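PDB 5AEG: sulfoquinovosidase from Escherichia coli, which hydrolyses sulfoquinovosyl diacylglycerides, the plant sulfolipids, and simple sulfoquinovosides to release sulfoquinovose, which the bacterium degrades for carbon and sulfur. Local coordinates for residues V163-Q166 and A167-E171. Residues are numbered along the deposited sequence; the frame is centred on the assembly and turned at random.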
loop_
_atom_site.group_PDB
_atom_site.type_symbol
_atom_site.label_atom_id
_atom_site.label_comp_id
_atom_site.label_asym_id
_atom_site.label_seq_id
_atom_site.Cartn_x
_atom_site.Cartn_y
_atom_site.Cartn_z
ATOM N N VAL A 163 3.369 3.844 23.098
ATOM C CA VAL A 163 3.363 4.890 22.082
ATOM C C VAL A 163 1.928 5.106 21.532
ATOM O O VAL A 163 1.500 6.225 21.212
ATOM C CB VAL A 163 4.400 4.543 20.990
ATOM C CG1 VAL A 163 4.207 5.361 19.748
ATOM C CG2 VAL A 163 5.826 4.790 21.559
ATOM N N THR A 164 1.231 4.001 21.362
ATOM C CA THR A 164 -0.158 4.092 20.835
ATOM C C THR A 164 -1.044 4.937 21.810
ATOM O O THR A 164 -1.823 5.832 21.355
ATOM C CB THR A 164 -0.758 2.718 20.666
ATOM O OG1 THR A 164 0.185 1.867 19.949
ATOM C CG2 THR A 164 -2.113 2.809 19.951
ATOM N N TRP A 165 -0.893 4.671 23.075
ATOM C CA TRP A 165 -1.666 5.375 24.122
ATOM C C TRP A 165 -1.323 6.847 24.116
ATOM O O TRP A 165 -2.214 7.737 24.139
ATOM C CB TRP A 165 -1.421 4.750 25.487
ATOM C CG TRP A 165 -2.050 5.594 26.579
ATOM C CD1 TRP A 165 -3.351 5.609 26.933
ATOM C CD2 TRP A 165 -1.390 6.544 27.418
ATOM N NE1 TRP A 165 -3.563 6.564 27.932
ATOM C CE2 TRP A 165 -2.374 7.145 28.241
ATOM C CE3 TRP A 165 -0.075 6.976 27.529
ATOM C CZ2 TRP A 165 -2.061 8.157 29.183
ATOM C CZ3 TRP A 165 0.238 7.991 28.484
ATOM C CH2 TRP A 165 -0.774 8.567 29.280
ATOM N N GLN A 166 -0.025 7.145 24.058
ATOM C CA GLN A 166 0.397 8.545 23.892
ATOM C C GLN A 166 -0.173 9.286 22.670
ATOM O O GLN A 166 -0.704 10.440 22.766
ATOM C CB GLN A 166 1.928 8.653 23.851
ATOM C CG GLN A 166 2.618 8.251 25.115
ATOM C CD GLN A 166 4.128 8.357 24.990
ATOM O OE1 GLN A 166 4.789 7.501 24.396
ATOM N NE2 GLN A 166 4.648 9.459 25.410
ATOM N N ALA A 167 -0.129 8.622 21.502
ATOM C CA ALA A 167 -0.621 9.231 20.270
ATOM C C ALA A 167 -2.148 9.414 20.382
ATOM O O ALA A 167 -2.677 10.353 19.852
ATOM C CB ALA A 167 -0.276 8.325 19.087
ATOM N N ASP A 168 -2.820 8.463 21.012
ATOM C CA ASP A 168 -4.307 8.543 21.184
ATOM C C ASP A 168 -4.727 9.688 22.124
ATOM O O ASP A 168 -5.822 10.185 21.991
ATOM C CB ASP A 168 -4.866 7.244 21.774
ATOM C CG ASP A 168 -5.209 6.199 20.719
ATOM O OD1 ASP A 168 -5.216 6.559 19.535
ATOM O OD2 ASP A 168 -5.499 5.021 21.126
ATOM N N CYS A 169 -3.875 10.088 23.061
ATOM C CA CYS A 169 -4.190 11.225 23.900
ATOM C C CYS A 169 -4.274 12.509 23.098
ATOM O O CYS A 169 -4.977 13.374 23.484
ATOM C CB CYS A 169 -3.207 11.336 25.045
ATOM S SG CYS A 169 -3.444 9.989 26.240
ATOM N N LYS A 170 -3.623 12.569 21.948
ATOM C CA LYS A 170 -3.532 13.741 21.077
ATOM C C LYS A 170 -4.201 13.322 19.733
ATOM O O LYS A 170 -3.631 12.698 18.911
ATOM C CB LYS A 170 -2.016 13.928 20.963
ATOM C CG LYS A 170 -1.487 15.127 20.228
ATOM C CD LYS A 170 0.035 14.985 20.008
ATOM C CE LYS A 170 0.383 14.118 18.795
ATOM N NZ LYS A 170 1.669 14.480 18.102
ATOM N N GLU A 171 -5.440 13.643 19.506
ATOM C CA GLU A 171 -6.021 13.501 18.141
ATOM C C GLU A 171 -6.178 12.099 17.602
ATOM O O GLU A 171 -6.169 11.911 16.417
ATOM C CB GLU A 171 -5.285 14.377 17.121
ATOM C CG GLU A 171 -5.399 15.859 17.450
ATOM C CD GLU A 171 -6.467 16.627 16.652
ATOM O OE1 GLU A 171 -7.596 16.123 16.383
ATOM O OE2 GLU A 171 -6.149 17.786 16.310
#
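Two first torsions set up the meeting of Trp165 and Cys169, one turn apart on the short helix 162-169. Trp165 carries CG anti to its own backbone N (chi1 172°), which puts CG beside the carbonyl carbon and sends the indole toward the next turn; Cys169 puts SG beside its backbone N (chi1 -70°), aimed back down the helix. The sulfur therefore lies over one face of the indole, displaced toward the rim, with CE2 of Trp165 3.6 Å from SG of Cys169. SG of Cys169 is 4.0 Å from the centroid of the five-membered ring of Trp165, 27° off its normal: a sulfur-aromatic contact of the i to i+4 kind.

Underneath runs ordinary alpha-helical bonding. Ala167 N reaches Val163 O at 2.9 Å and Asp168 N reaches Thr164 O at 2.8 Å, whereas Cys169 N is held more loosely by Trp165 O at 3.1 Å and divides its hydrogen with Gln166 O in a weak second bond. With that forked donor, and a 3.2 Å bond from Lys170 N to Ala167 O, the bonding shifts from four-residue toward three-residue spacing.

On another side of the helix, Asp168 lays CB and CG against Thr164 O, while its carboxylate works outward, OD2 in a salt bridge with Lys159 and OD1 accepting from Gly174 N. Thr164 OG1 engages Thr161 and Asn158 O, tying the helix to the loop before it.

The helix belongs to the N-terminal galactose mutarotase-like region of this family 31 enzyme, yet the side chain of Ala167 is about 9 Å from that of Asp472, the inferred proton donor. The Trp165-Cys169 pair itself is exposed; its attraction is probably mostly dispersion between the polarisable sulfur and the indole face, consistent with local packing along the helix.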